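Local coordinates for apical membrane antigen 1, putative (Toxoplasma gondii, PDB 2X2Z), which acts in host cell invasion as the parasite-surface component of the moving junction, the ring formed between parasite and host membranes, at residues I61-P66 against T189-K194; V168-M173 against A285-W290; D375-S380 against Q392-V397. All blocks are in the same frame, centred on the assembly; numbering follows the deposited sequence.

Interaction 1 of 3, residues I61-P66 against T189-K194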
ATOM      1  N   ILE A  61      -3.496  -3.325 -11.177  1.00 14.49           N
ATOM      2  CA  ILE A  61      -4.878  -3.107 -11.551  1.00 16.98           C
ATOM      3  C   ILE A  61      -5.287  -4.196 -12.487  1.00 16.52           C
ATOM      4  O   ILE A  61      -4.715  -4.320 -13.534  1.00 19.28           O
ATOM      5  CB  ILE A  61      -5.079  -1.727 -12.242  1.00 18.10           C
ATOM      6  CG1 ILE A  61      -4.493  -0.591 -11.338  1.00 14.80           C
ATOM      7  CG2 ILE A  61      -6.556  -1.533 -12.577  1.00 16.59           C
ATOM      8  CD1 ILE A  61      -5.158  -0.518  -9.868  1.00 11.40           C
ATOM      9  N   GLU A  62      -6.258  -4.991 -12.072  1.00 16.72           N
ATOM     10  CA  GLU A  62      -6.766  -6.106 -12.878  1.00 17.49           C
ATOM     11  C   GLU A  62      -7.827  -5.563 -13.857  1.00 16.39           C
ATOM     12  O   GLU A  62      -8.711  -4.777 -13.478  1.00 16.83           O
ATOM     13  CB  GLU A  62      -7.336  -7.198 -11.972  1.00 17.93           C
ATOM     14  CG  GLU A  62      -7.984  -8.347 -12.732  1.00 20.82           C
ATOM     15  CD  GLU A  62      -8.734  -9.304 -11.790  1.00 29.76           C
ATOM     16  OE1 GLU A  62      -8.370 -10.510 -11.736  1.00 35.78           O
ATOM     17  OE2 GLU A  62      -9.654  -8.855 -11.080  1.00 25.83           O
ATOM     18  N   LEU A  63      -7.715  -5.898 -15.124  1.00 15.80           N
ATOM     19  CA  LEU A  63      -8.560  -5.262 -16.139  1.00 16.96           C
ATOM     20  C   LEU A  63      -9.598  -6.312 -16.473  1.00 16.82           C
ATOM     21  O   LEU A  63      -9.341  -7.485 -16.265  1.00 17.12           O
ATOM     22  CB  LEU A  63      -7.769  -4.969 -17.427  1.00 16.77           C
ATOM     23  CG  LEU A  63      -6.989  -3.656 -17.558  1.00 20.99           C
ATOM     24  CD1 LEU A  63      -6.635  -2.952 -16.219  1.00 17.69           C
ATOM     25  CD2 LEU A  63      -5.900  -3.658 -18.623  1.00 17.73           C
ATOM     26  N   GLN A  64     -10.704  -5.912 -17.054  1.00 17.33           N
ATOM     27  CA  GLN A  64     -11.725  -6.910 -17.499  1.00 19.41           C
ATOM     28  C   GLN A  64     -12.127  -6.802 -18.991  1.00 18.70           C
ATOM     29  O   GLN A  64     -13.331  -6.777 -19.346  1.00 18.94           O
ATOM     30  CB  GLN A  64     -12.914  -6.876 -16.537  1.00 19.74           C
ATOM     31  CG  GLN A  64     -12.452  -6.947 -15.026  1.00 22.28           C
ATOM     32  CD  GLN A  64     -13.580  -7.059 -13.995  1.00 34.63           C
ATOM     33  OE1 GLN A  64     -13.588  -6.350 -12.950  1.00 41.76           O
ATOM     34  NE2 GLN A  64     -14.490  -8.012 -14.220  1.00 38.15           N
ATOM     35  N   GLN A  65     -11.109  -6.815 -19.848  1.00 17.72           N
ATOM     36  CA  GLN A  65     -11.241  -6.715 -21.303  1.00 16.91           C
ATOM     37  C   GLN A  65     -11.743  -8.062 -21.877  1.00 18.08           C
ATOM     38  O   GLN A  65     -11.597  -9.090 -21.248  1.00 17.43           O
ATOM     39  CB  GLN A  65      -9.900  -6.315 -21.965  1.00 17.62           C
ATOM     40  CG  GLN A  65      -9.409  -4.839 -21.613  1.00 14.71           C
ATOM     41  CD  GLN A  65      -7.958  -4.587 -22.058  1.00 19.09           C
ATOM     42  OE1 GLN A  65      -7.161  -5.494 -22.042  1.00 19.39           O
ATOM     43  NE2 GLN A  65      -7.625  -3.332 -22.411  1.00 16.51           N
ATOM     44  N   PRO A  66     -12.353  -8.044 -23.065  1.00 19.93           N
ATOM     45  CA  PRO A  66     -12.685  -9.387 -23.649  1.00 21.51           C
ATOM     46  C   PRO A  66     -11.465 -10.321 -23.636  1.00 22.21           C
ATOM     47  O   PRO A  66     -10.286  -9.867 -23.669  1.00 20.40           O
ATOM     48  CB  PRO A  66     -13.136  -9.072 -25.081  1.00 19.93           C
ATOM     49  CG  PRO A  66     -13.690  -7.646 -24.996  1.00 21.94           C
ATOM     50  CD  PRO A  66     -12.724  -6.930 -23.965  1.00 20.27           C
ATOM     51  N   THR A 189     -17.480   2.096 -24.028  1.00 25.64           N
ATOM     52  CA  THR A 189     -16.096   2.446 -24.375  1.00 25.17           C
ATOM     53  C   THR A 189     -15.067   1.892 -23.374  1.00 23.56           C
ATOM     54  O   THR A 189     -14.013   1.364 -23.754  1.00 24.32           O
ATOM     55  CB  THR A 189     -15.939   3.944 -24.389  1.00 25.70           C
ATOM     56  OG1 THR A 189     -16.614   4.461 -25.530  1.00 28.81           O
ATOM     57  CG2 THR A 189     -14.474   4.348 -24.516  1.00 25.56           C
ATOM     58  N   TRP A 190     -15.373   2.016 -22.098  1.00 20.16           N
ATOM     59  CA  TRP A 190     -14.485   1.496 -21.084  1.00 20.04           C
ATOM     60  C   TRP A 190     -14.750   0.063 -20.660  1.00 19.81           C
ATOM     61  O   TRP A 190     -15.914  -0.287 -20.421  1.00 20.05           O
ATOM     62  CB  TRP A 190     -14.568   2.399 -19.881  1.00 18.59           C
ATOM     63  CG  TRP A 190     -13.627   3.507 -20.098  1.00 18.64           C
ATOM     64  CD1 TRP A 190     -13.882   4.781 -20.635  1.00 21.16           C
ATOM     65  CD2 TRP A 190     -12.241   3.436 -19.887  1.00 19.03           C
ATOM     66  NE1 TRP A 190     -12.679   5.516 -20.715  1.00 16.46           N
ATOM     67  CE2 TRP A 190     -11.669   4.708 -20.264  1.00 20.43           C
ATOM     68  CE3 TRP A 190     -11.407   2.446 -19.393  1.00 14.44           C
ATOM     69  CZ2 TRP A 190     -10.300   4.972 -20.138  1.00 19.48           C
ATOM     70  CZ3 TRP A 190     -10.042   2.734 -19.297  1.00 19.25           C
ATOM     71  CH2 TRP A 190      -9.522   3.976 -19.682  1.00 17.28           C
ATOM     72  N   TYR A 191     -13.669  -0.721 -20.509  1.00 18.38           N
ATOM     73  CA  TYR A 191     -13.659  -1.981 -19.710  1.00 17.69           C
ATOM     74  C   TYR A 191     -13.666  -1.659 -18.171  1.00 18.88           C
ATOM     75  O   TYR A 191     -13.159  -0.596 -17.740  1.00 17.64           O
ATOM     76  CB  TYR A 191     -12.427  -2.847 -20.066  1.00 15.16           C
ATOM     77  CG  TYR A 191     -11.090  -2.053 -20.004  1.00 16.31           C
ATOM     78  CD1 TYR A 191     -10.355  -1.941 -18.822  1.00 11.19           C
ATOM     79  CD2 TYR A 191     -10.584  -1.439 -21.127  1.00 17.27           C
ATOM     80  CE1 TYR A 191      -9.153  -1.156 -18.759  1.00 19.07           C
ATOM     81  CE2 TYR A 191      -9.352  -0.697 -21.075  1.00 18.64           C
ATOM     82  CZ  TYR A 191      -8.663  -0.584 -19.894  1.00 12.34           C
ATOM     83  OH  TYR A 191      -7.505   0.149 -19.910  1.00 18.56           O
ATOM     84  N   CYS A 192     -14.213  -2.555 -17.343  1.00 18.36           N
ATOM     85  CA  CYS A 192     -14.087  -2.389 -15.889  1.00 18.37           C
ATOM     86  C   CYS A 192     -12.674  -2.855 -15.447  1.00 18.55           C
ATOM     87  O   CYS A 192     -11.964  -3.581 -16.205  1.00 16.89           O
ATOM     88  CB  CYS A 192     -15.155  -3.215 -15.140  1.00 17.86           C
ATOM     89  SG  CYS A 192     -16.895  -2.828 -15.680  1.00 22.94           S
ATOM     90  N   PHE A 193     -12.306  -2.457 -14.208  1.00 16.84           N
ATOM     91  CA  PHE A 193     -11.003  -2.755 -13.620  1.00 15.13           C
ATOM     92  C   PHE A 193     -11.056  -2.450 -12.146  1.00 15.63           C
ATOM     93  O   PHE A 193     -11.910  -1.633 -11.684  1.00 15.16           O
ATOM     94  CB  PHE A 193      -9.868  -1.956 -14.345  1.00 13.96           C
ATOM     95  CG  PHE A 193     -10.112  -0.514 -14.463  1.00 13.19           C
ATOM     96  CD1 PHE A 193      -9.840   0.354 -13.388  1.00 14.52           C
ATOM     97  CD2 PHE A 193     -10.624   0.002 -15.632  1.00 15.32           C
ATOM     98  CE1 PHE A 193     -10.056   1.739 -13.528  1.00 14.87           C
ATOM     99  CE2 PHE A 193     -10.839   1.333 -15.794  1.00 15.09           C
ATOM    100  CZ  PHE A 193     -10.566   2.226 -14.718  1.00 14.63           C
ATOM    101  N   LYS A 194     -10.181  -3.098 -11.394  1.00 15.25           N
ATOM    102  CA  LYS A 194     -10.112  -2.874  -9.962  1.00 16.75           C
ATOM    103  C   LYS A 194      -8.737  -3.167  -9.465  1.00 15.15           C
ATOM    104  O   LYS A 194      -8.036  -3.929 -10.088  1.00 14.65           O
ATOM    105  CB  LYS A 194     -11.133  -3.771  -9.202  1.00 17.70           C
ATOM    106  CG  LYS A 194     -10.912  -5.287  -9.394  1.00 22.93           C
ATOM    107  CD  LYS A 194     -12.166  -6.055  -8.810  1.00 28.54           C
ATOM    108  CE  LYS A 194     -11.880  -7.506  -8.472  1.00 33.90           C
ATOM    109  NZ  LYS A 194     -13.244  -8.234  -8.334  1.00 37.07           N
TER
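The carbonyl oxygen of C192 takes the backbone N-H of Q64 at 2.8 Å, N to O, at one end of a short antiparallel beta pairing in DI of the AMA1 ectodomain. The N-H...O angle is only 132°, so the bond is far from straight, and the donor lies 22° out of the carbonyl plane. Further along, E62 and K194 form the hydrogen-bonded pair: E62 N reaches K194 O at 2.9 Å, and K194 N returns a bond to E62 O at 3.1 Å.

Between these bonds L63 and F193 sit as a non-hydrogen-bonded pair, their CA atoms 4.3 Å apart and their side chains on one face of the sheet. L63 CD1 and I61 CG2 both pack against F193 CB, while the F193 ring leads away to meet F96 edge-to-face. On the other face the E62 and K194 chains run side by side, but E62 OE2 and K194 NZ, 4.6 Å apart, fall short of a salt bridge; OE2 also has a long, weak ion pair with R196.

Further toward the start of 189-194, Y191 packs against both L63 and Q65. Its CG stands between the backbone N and carbonyl carbon (chi1 51°), which swings the ring toward 61-66. L63 CG approaches Y191 CE1 to 3.5 Å. Q65 lies alongside the ring, its amide plane steeply inclined. The disulfide closes C192 onto C179, earlier in the same connection. Over the Y191 face, Q65 CG makes a CH-pi contact 3.9 Å from the ring centroid, and Q65 NE2 sits 3.4 Å from Y191 CE2 while hydrogen-bonding G94 O.

Interaction 2 of 3, residues V168-M173 against A285-W290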
ATOM      1  N   VAL A 168      -3.147   6.547 -17.285  1.00 14.90           N
ATOM      2  CA  VAL A 168      -4.388   6.347 -16.574  1.00 14.02           C
ATOM      3  C   VAL A 168      -4.181   6.263 -15.033  1.00 13.45           C
ATOM      4  O   VAL A 168      -3.547   5.335 -14.547  1.00 14.97           O
ATOM      5  CB  VAL A 168      -5.153   5.098 -17.089  1.00 14.61           C
ATOM      6  CG1 VAL A 168      -6.463   4.979 -16.311  1.00 15.33           C
ATOM      7  CG2 VAL A 168      -5.417   5.210 -18.592  1.00 15.00           C
ATOM      8  N   SER A 169      -4.740   7.227 -14.280  1.00 13.95           N
ATOM      9  CA  SER A 169      -4.645   7.303 -12.840  1.00 12.54           C
ATOM     10  C   SER A 169      -5.912   6.757 -12.182  1.00 14.69           C
ATOM     11  O   SER A 169      -6.012   6.689 -10.942  1.00 14.99           O
ATOM     12  CB  SER A 169      -4.461   8.753 -12.453  1.00 13.34           C
ATOM     13  OG  SER A 169      -5.356   9.584 -13.150  1.00 13.78           O
ATOM     14  N   MET A 170      -6.901   6.435 -13.004  1.00 13.06           N
ATOM     15  CA  MET A 170      -8.061   5.709 -12.481  1.00 15.01           C
ATOM     16  C   MET A 170      -7.569   4.384 -11.903  1.00 14.65           C
ATOM     17  O   MET A 170      -6.593   3.778 -12.435  1.00 14.49           O
ATOM     18  CB  MET A 170      -9.046   5.459 -13.598  1.00 12.43           C
ATOM     19  CG  MET A 170      -9.642   6.698 -14.182  1.00 16.53           C
ATOM     20  SD  MET A 170     -11.054   6.241 -15.240  1.00 20.26           S
ATOM     21  CE  MET A 170     -10.159   5.656 -16.653  1.00 18.15           C
ATOM     22  N   GLN A 171      -8.229   3.949 -10.825  1.00 14.40           N
ATOM     23  CA  GLN A 171      -7.906   2.684 -10.187  1.00 16.05           C
ATOM     24  C   GLN A 171      -9.062   1.655 -10.009  1.00 17.18           C
ATOM     25  O   GLN A 171      -8.786   0.444  -9.949  1.00 18.04           O
ATOM     26  CB  GLN A 171      -7.190   2.959  -8.877  1.00 14.92           C
ATOM     27  CG  GLN A 171      -5.765   3.668  -9.074  1.00 14.62           C
ATOM     28  CD  GLN A 171      -5.498   4.591  -7.857  1.00 18.34           C
ATOM     29  OE1 GLN A 171      -5.310   4.094  -6.764  1.00 16.16           O
ATOM     30  NE2 GLN A 171      -5.544   5.914  -8.049  1.00 16.71           N
ATOM     31  N   LEU A 172     -10.326   2.110 -10.027  1.00 18.04           N
ATOM     32  CA  LEU A 172     -11.522   1.229  -9.877  1.00 19.72           C
ATOM     33  C   LEU A 172     -12.626   1.770 -10.801  1.00 20.93           C
ATOM     34  O   LEU A 172     -12.923   2.975 -10.825  1.00 20.96           O
ATOM     35  CB  LEU A 172     -11.993   1.130  -8.391  1.00 19.92           C
ATOM     36  CG  LEU A 172     -13.238   0.327  -7.919  1.00 22.27           C
ATOM     37  CD1 LEU A 172     -13.080  -1.140  -8.300  1.00 23.33           C
ATOM     38  CD2 LEU A 172     -13.473   0.412  -6.420  1.00 21.72           C
ATOM     39  N   MET A 173     -13.187   0.901 -11.634  1.00 21.66           N
ATOM     40  CA  MET A 173     -14.430   1.239 -12.348  1.00 21.40           C
ATOM     41  C   MET A 173     -15.243  -0.011 -12.473  1.00 21.29           C
ATOM     42  O   MET A 173     -14.764  -1.027 -12.991  1.00 19.75           O
ATOM     43  CB  MET A 173     -14.137   1.862 -13.731  1.00 23.40           C
ATOM     44  CG  MET A 173     -15.223   2.870 -14.268  1.00 24.01           C
ATOM     45  SD  MET A 173     -14.722   3.341 -15.916  1.00 36.91           S
ATOM     46  CE  MET A 173     -13.414   4.396 -15.315  1.00 36.71           C
ATOM     47  N   ALA A 285     -22.640   9.561 -22.879  1.00 44.22           N
ATOM     48  CA  ALA A 285     -23.250   8.240 -22.935  1.00 43.29           C
ATOM     49  C   ALA A 285     -22.811   7.359 -21.760  1.00 42.70           C
ATOM     50  O   ALA A 285     -23.641   6.678 -21.129  1.00 42.48           O
ATOM     51  CB  ALA A 285     -22.906   7.558 -24.272  1.00 43.15           C
ATOM     52  N   SER A 286     -21.505   7.346 -21.498  1.00 41.53           N
ATOM     53  CA  SER A 286     -20.930   6.552 -20.424  1.00 41.16           C
ATOM     54  C   SER A 286     -19.591   7.137 -19.980  1.00 40.33           C
ATOM     55  O   SER A 286     -19.286   8.278 -20.297  1.00 39.85           O
ATOM     56  CB  SER A 286     -20.727   5.109 -20.846  1.00 41.14           C
ATOM     57  OG  SER A 286     -20.715   4.330 -19.657  1.00 44.07           O
ATOM     58  N   TRP A 287     -18.784   6.355 -19.261  1.00 40.11           N
ATOM     59  CA  TRP A 287     -17.458   6.866 -18.861  1.00 38.87           C
ATOM     60  C   TRP A 287     -16.552   7.129 -20.073  1.00 37.03           C
ATOM     61  O   TRP A 287     -16.472   6.348 -21.015  1.00 37.02           O
ATOM     62  CB  TRP A 287     -16.781   5.990 -17.801  1.00 38.52           C
ATOM     63  CG  TRP A 287     -15.566   6.661 -17.317  1.00 42.05           C
ATOM     64  CD1 TRP A 287     -14.286   6.431 -17.735  1.00 42.04           C
ATOM     65  CD2 TRP A 287     -15.490   7.763 -16.391  1.00 43.89           C
ATOM     66  NE1 TRP A 287     -13.422   7.287 -17.103  1.00 41.29           N
ATOM     67  CE2 TRP A 287     -14.128   8.123 -16.284  1.00 42.76           C
ATOM     68  CE3 TRP A 287     -16.441   8.472 -15.642  1.00 43.89           C
ATOM     69  CZ2 TRP A 287     -13.677   9.156 -15.441  1.00 45.71           C
ATOM     70  CZ3 TRP A 287     -15.991   9.502 -14.807  1.00 46.58           C
ATOM     71  CH2 TRP A 287     -14.612   9.829 -14.710  1.00 44.67           C
ATOM     72  N   ASN A 288     -15.891   8.269 -20.032  1.00 36.67           N
ATOM     73  CA  ASN A 288     -15.184   8.804 -21.190  1.00 35.60           C
ATOM     74  C   ASN A 288     -14.029   9.767 -20.814  1.00 33.73           C
ATOM     75  O   ASN A 288     -13.931  10.883 -21.327  1.00 33.44           O
ATOM     76  CB  ASN A 288     -16.197   9.489 -22.142  1.00 35.87           C
ATOM     77  CG  ASN A 288     -15.691   9.539 -23.562  1.00 36.03           C
ATOM     78  OD1 ASN A 288     -14.826   8.748 -23.942  1.00 39.02           O
ATOM     79  ND2 ASN A 288     -16.200  10.465 -24.344  1.00 34.40           N
ATOM     80  N   ASP A 289     -13.162   9.319 -19.912  1.00 32.02           N
ATOM     81  CA  ASP A 289     -11.987  10.092 -19.505  1.00 29.62           C
ATOM     82  C   ASP A 289     -10.855   9.171 -19.078  1.00 27.25           C
ATOM     83  O   ASP A 289     -11.099   8.047 -18.640  1.00 25.64           O
ATOM     84  CB  ASP A 289     -12.356  11.030 -18.341  1.00 31.04           C
ATOM     85  CG  ASP A 289     -12.902  12.375 -18.820  1.00 32.98           C
ATOM     86  OD1 ASP A 289     -14.072  12.684 -18.508  1.00 35.41           O
ATOM     87  OD2 ASP A 289     -12.145  13.127 -19.488  1.00 31.45           O
ATOM     88  N   TRP A 290      -9.620   9.648 -19.192  1.00 24.95           N
ATOM     89  CA  TRP A 290      -8.484   8.897 -18.698  1.00 23.73           C
ATOM     90  C   TRP A 290      -8.208   9.094 -17.185  1.00 23.32           C
ATOM     91  O   TRP A 290      -7.518   8.277 -16.568  1.00 21.79           O
ATOM     92  CB  TRP A 290      -7.257   9.278 -19.477  1.00 25.48           C
ATOM     93  CG  TRP A 290      -7.379   9.180 -20.987  1.00 25.62           C
ATOM     94  CD1 TRP A 290      -7.509  10.210 -21.860  1.00 27.48           C
ATOM     95  CD2 TRP A 290      -7.368   7.983 -21.768  1.00 25.53           C
ATOM     96  NE1 TRP A 290      -7.592   9.726 -23.145  1.00 27.97           N
ATOM     97  CE2 TRP A 290      -7.474   8.366 -23.121  1.00 26.99           C
ATOM     98  CE3 TRP A 290      -7.261   6.628 -21.456  1.00 24.12           C
ATOM     99  CZ2 TRP A 290      -7.512   7.434 -24.168  1.00 28.51           C
ATOM    100  CZ3 TRP A 290      -7.279   5.698 -22.501  1.00 26.57           C
ATOM    101  CH2 TRP A 290      -7.421   6.106 -23.836  1.00 25.76           C
TER
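Extended at chi2 (M170 -168°, M173 -176°), both methionines bring SD to the indole of W287, and the chi3 bend of M173 (-74°) folds its CE over the ring, in a buried contact where a DI loop meets a DII loop. W287 CG lies opposite its own backbone N, which extends the ring toward 168-173. M173 crosses it at about a right angle: CE sits over one face, 3.5 Å from the centroid of the five-membered ring, as a CH-pi contact. M170 SD and M173 SD each lie obliquely, 4.0 Å from that centroid, as Met-aromatic contacts. The relative placing of the two methionine ends is uncertain.

The indole N-H is spent within its own loop, W287 NE1 bonding D289 O at 2.9 Å, while D289 N lies over the opposite ring face. V168 CG2 packs on W290 CE3 at 3.7 Å. W190 of DI meets the W287 ring edge-to-face.

No hydrogen bond runs between 168-173 and 285-290, though S286 OG bonds K177 O and Y178 O of DI, and the buried W290 O has no polar partner in the model. Between these two segments, therefore, apolar, sulfur-aromatic and CH-pi packing does the joining, with the tryptophan's polar hydrogen satisfied from its own side.

Interaction 3 of 3, residues D375-S380 against Q392-V397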
ATOM      1  N   ASP A 375      21.245  -8.927  29.590  1.00 45.67           N
ATOM      2  CA  ASP A 375      21.826  -8.120  30.679  1.00 47.86           C
ATOM      3  C   ASP A 375      21.179  -6.747  30.874  1.00 47.82           C
ATOM      4  O   ASP A 375      20.653  -6.446  31.946  1.00 48.60           O
ATOM      5  CB  ASP A 375      23.349  -8.047  30.555  1.00 49.06           C
ATOM      6  CG  ASP A 375      23.985  -9.406  30.690  1.00 51.28           C
ATOM      7  OD1 ASP A 375      24.847  -9.751  29.848  1.00 52.85           O
ATOM      8  OD2 ASP A 375      23.584 -10.138  31.634  1.00 54.58           O
ATOM      9  N   LYS A 376      21.173  -5.944  29.823  1.00 47.50           N
ATOM     10  CA  LYS A 376      20.643  -4.587  29.881  1.00 47.13           C
ATOM     11  C   LYS A 376      19.101  -4.502  29.771  1.00 46.12           C
ATOM     12  O   LYS A 376      18.509  -3.420  29.898  1.00 46.81           O
ATOM     13  CB  LYS A 376      21.368  -3.695  28.841  1.00 47.37           C
ATOM     14  CG  LYS A 376      22.588  -2.888  29.394  1.00 49.28           C
ATOM     15  CD  LYS A 376      23.573  -3.757  30.194  1.00 51.12           C
ATOM     16  CE  LYS A 376      24.158  -3.005  31.420  1.00 53.51           C
ATOM     17  NZ  LYS A 376      25.460  -3.593  31.956  1.00 52.18           N
ATOM     18  N   PHE A 377      18.445  -5.641  29.571  1.00 44.67           N
ATOM     19  CA  PHE A 377      17.004  -5.640  29.361  1.00 42.67           C
ATOM     20  C   PHE A 377      16.395  -6.747  30.186  1.00 40.80           C
ATOM     21  O   PHE A 377      15.980  -7.775  29.629  1.00 41.52           O
ATOM     22  CB  PHE A 377      16.682  -5.820  27.872  1.00 43.07           C
ATOM     23  CG  PHE A 377      15.313  -5.399  27.490  1.00 43.39           C
ATOM     24  CD1 PHE A 377      15.101  -4.171  26.901  1.00 44.91           C
ATOM     25  CD2 PHE A 377      14.231  -6.253  27.683  1.00 48.09           C
ATOM     26  CE1 PHE A 377      13.826  -3.778  26.523  1.00 48.32           C
ATOM     27  CE2 PHE A 377      12.945  -5.882  27.309  1.00 48.27           C
ATOM     28  CZ  PHE A 377      12.732  -4.648  26.730  1.00 48.38           C
ATOM     29  N   PRO A 378      16.324  -6.540  31.512  1.00 38.17           N
ATOM     30  CA  PRO A 378      15.837  -7.541  32.454  1.00 37.44           C
ATOM     31  C   PRO A 378      14.320  -7.805  32.288  1.00 35.60           C
ATOM     32  O   PRO A 378      13.594  -6.946  31.833  1.00 34.69           O
ATOM     33  CB  PRO A 378      16.079  -6.891  33.809  1.00 36.16           C
ATOM     34  CG  PRO A 378      15.907  -5.436  33.527  1.00 37.93           C
ATOM     35  CD  PRO A 378      16.538  -5.234  32.168  1.00 38.72           C
ATOM     36  N   ASP A 379      13.880  -8.985  32.676  1.00 35.45           N
ATOM     37  CA  ASP A 379      12.464  -9.288  32.747  1.00 34.97           C
ATOM     38  C   ASP A 379      11.712  -8.206  33.525  1.00 34.69           C
ATOM     39  O   ASP A 379      12.123  -7.782  34.618  1.00 33.63           O
ATOM     40  CB  ASP A 379      12.285 -10.616  33.427  1.00 34.98           C
ATOM     41  CG  ASP A 379      12.601 -11.761  32.523  1.00 35.82           C
ATOM     42  OD1 ASP A 379      13.349 -11.564  31.521  1.00 31.94           O
ATOM     43  OD2 ASP A 379      12.078 -12.860  32.822  1.00 39.32           O
ATOM     44  N   SER A 380      10.631  -7.720  32.937  1.00 33.61           N
ATOM     45  CA  SER A 380       9.901  -6.605  33.527  1.00 33.27           C
ATOM     46  C   SER A 380       8.418  -6.960  33.485  1.00 32.54           C
ATOM     47  O   SER A 380       7.941  -7.429  32.445  1.00 32.50           O
ATOM     48  CB  SER A 380      10.160  -5.378  32.701  1.00 33.19           C
ATOM     49  OG  SER A 380       9.485  -4.266  33.231  1.00 35.42           O
ATOM     50  N   GLN A 392       1.332  -7.683  31.550  1.00 20.63           N
ATOM     51  CA  GLN A 392       2.418  -7.540  30.582  1.00 21.24           C
ATOM     52  C   GLN A 392       3.682  -8.205  31.095  1.00 20.50           C
ATOM     53  O   GLN A 392       4.060  -8.009  32.257  1.00 22.36           O
ATOM     54  CB  GLN A 392       2.710  -6.064  30.291  1.00 21.55           C
ATOM     55  CG  GLN A 392       3.880  -5.834  29.295  1.00 20.70           C
ATOM     56  CD  GLN A 392       3.612  -6.225  27.828  1.00 19.54           C
ATOM     57  OE1 GLN A 392       4.554  -6.416  27.081  1.00 23.06           O
ATOM     58  NE2 GLN A 392       2.382  -6.287  27.420  1.00 16.51           N
ATOM     59  N   LYS A 393       4.320  -9.011  30.244  1.00 20.88           N
ATOM     60  CA  LYS A 393       5.712  -9.467  30.496  1.00 21.29           C
ATOM     61  C   LYS A 393       6.590  -9.010  29.330  1.00 21.46           C
ATOM     62  O   LYS A 393       6.365  -9.413  28.165  1.00 19.02           O
ATOM     63  CB  LYS A 393       5.844 -10.997  30.638  1.00 21.69           C
ATOM     64  CG  LYS A 393       7.311 -11.405  30.941  1.00 24.69           C
ATOM     65  CD  LYS A 393       7.521 -12.884  31.064  1.00 27.79           C
ATOM     66  CE  LYS A 393       8.966 -13.197  31.345  1.00 27.37           C
ATOM     67  NZ  LYS A 393       9.170 -14.659  31.132  1.00 27.04           N
ATOM     68  N   THR A 394       7.577  -8.165  29.635  1.00 21.25           N
ATOM     69  CA  THR A 394       8.477  -7.696  28.609  1.00 19.93           C
ATOM     70  C   THR A 394       9.896  -8.228  28.906  1.00 21.33           C
ATOM     71  O   THR A 394      10.371  -8.118  30.057  1.00 21.35           O
ATOM     72  CB  THR A 394       8.486  -6.200  28.574  1.00 21.08           C
ATOM     73  OG1 THR A 394       7.163  -5.729  28.275  1.00 19.38           O
ATOM     74  CG2 THR A 394       9.441  -5.715  27.486  1.00 21.08           C
ATOM     75  N   SER A 395      10.580  -8.791  27.901  1.00 19.43           N
ATOM     76  CA  SER A 395      11.856  -9.456  28.161  1.00 19.55           C
ATOM     77  C   SER A 395      12.709  -9.645  26.896  1.00 19.26           C
ATOM     78  O   SER A 395      12.329  -9.208  25.791  1.00 18.58           O
ATOM     79  CB  SER A 395      11.596 -10.805  28.830  1.00 19.16           C
ATOM     80  OG  SER A 395      11.004 -11.638  27.867  1.00 19.75           O
ATOM     81  N   CYS A 396      13.849 -10.305  27.046  1.00 19.46           N
ATOM     82  CA  CYS A 396      14.823 -10.418  25.955  1.00 19.56           C
ATOM     83  C   CYS A 396      15.201 -11.891  25.786  1.00 19.10           C
ATOM     84  O   CYS A 396      15.635 -12.529  26.744  1.00 18.81           O
ATOM     85  CB  CYS A 396      16.088  -9.585  26.248  1.00 20.82           C
ATOM     86  SG  CYS A 396      17.171  -9.533  24.779  1.00 23.99           S
ATOM     87  N   VAL A 397      14.962 -12.450  24.597  1.00 19.23           N
ATOM     88  CA  VAL A 397      15.297 -13.849  24.310  1.00 19.57           C
ATOM     89  C   VAL A 397      15.970 -13.940  22.943  1.00 17.91           C
ATOM     90  O   VAL A 397      15.491 -13.408  21.947  1.00 15.34           O
ATOM     91  CB  VAL A 397      14.030 -14.782  24.293  1.00 19.44           C
ATOM     92  CG1 VAL A 397      14.427 -16.181  23.830  1.00 19.38           C
ATOM     93  CG2 VAL A 397      13.380 -14.829  25.662  1.00 22.32           C
TER
HETATM   94  O   HOH W   1      14.921 -10.354  29.951  1.00 26.27           O
HETATM   95  O   HOH W   2       6.463  -4.624  31.049  1.00 34.56           O
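A short edge strand of the small DIII sheet begins at S380, where the incoming loop pairs with strand 390-397. S380 and T394 form an antiparallel hydrogen-bonded pair. S380 N donates to T394 O and T394 N to S380 O, each at 2.9 Å between N and O; the second bond is almost straight, at 175°.

Before the strand starts, F377 reaches across to its partner. With CG anti to the backbone N (chi1 -161°), the ring extends toward 392-397, and T394 CG2 meets its edge, near the ring plane, 3.5 Å from F377 CE2. C396 CB packs more loosely against the near part of the same ring.

Where backbone pairing has not yet begun, one water does the bridging. It donates to F377 O at 2.8 Å and accepts the backbone N-H of C396 at 3.1 Å between that N and the water oxygen; a third arm, to D379 OD1, is very short in the model and doubtful. The two carboxylate oxygens of D379 have different neighbours: OD1 lies close to S395 CB, while OD2 faces the fully extended K393 chain in a long salt bridge, 3.8 Å from K393 NZ. A second water donates to T394 OG1 and weakly to S380 O.

The disulfide between C396 and C372 secures strand 390-397 to the chain just ahead of 375-380. That strand is the middle one of three, with 380-381 along one edge and 400-407 along the other; from the latter, I401 touches the F377 side chain and Q402 the S395 side chain.

In the fold
Interactions 1 and 2 are neighbours, their centres 10 Å apart: F193 O and M173 N make a probable backbone hydrogen bond, and C192 CB packs on M173 O. Their segments alternate along the chain, so 168-173 touches both the DI strand pairing and the DII loop 285-290. Both are buried, yet interaction 1 is knitted by backbone hydrogen bonds, whereas interaction 2 depends on side-chain packing around an indole. Interaction 3 lies on the opposite side of the chain's centre, in DIII, about 53 and 55 Å, centre to centre, from interactions 1 and 2. Partly exposed, it combines strand pairing with bridging water and a long salt bridge.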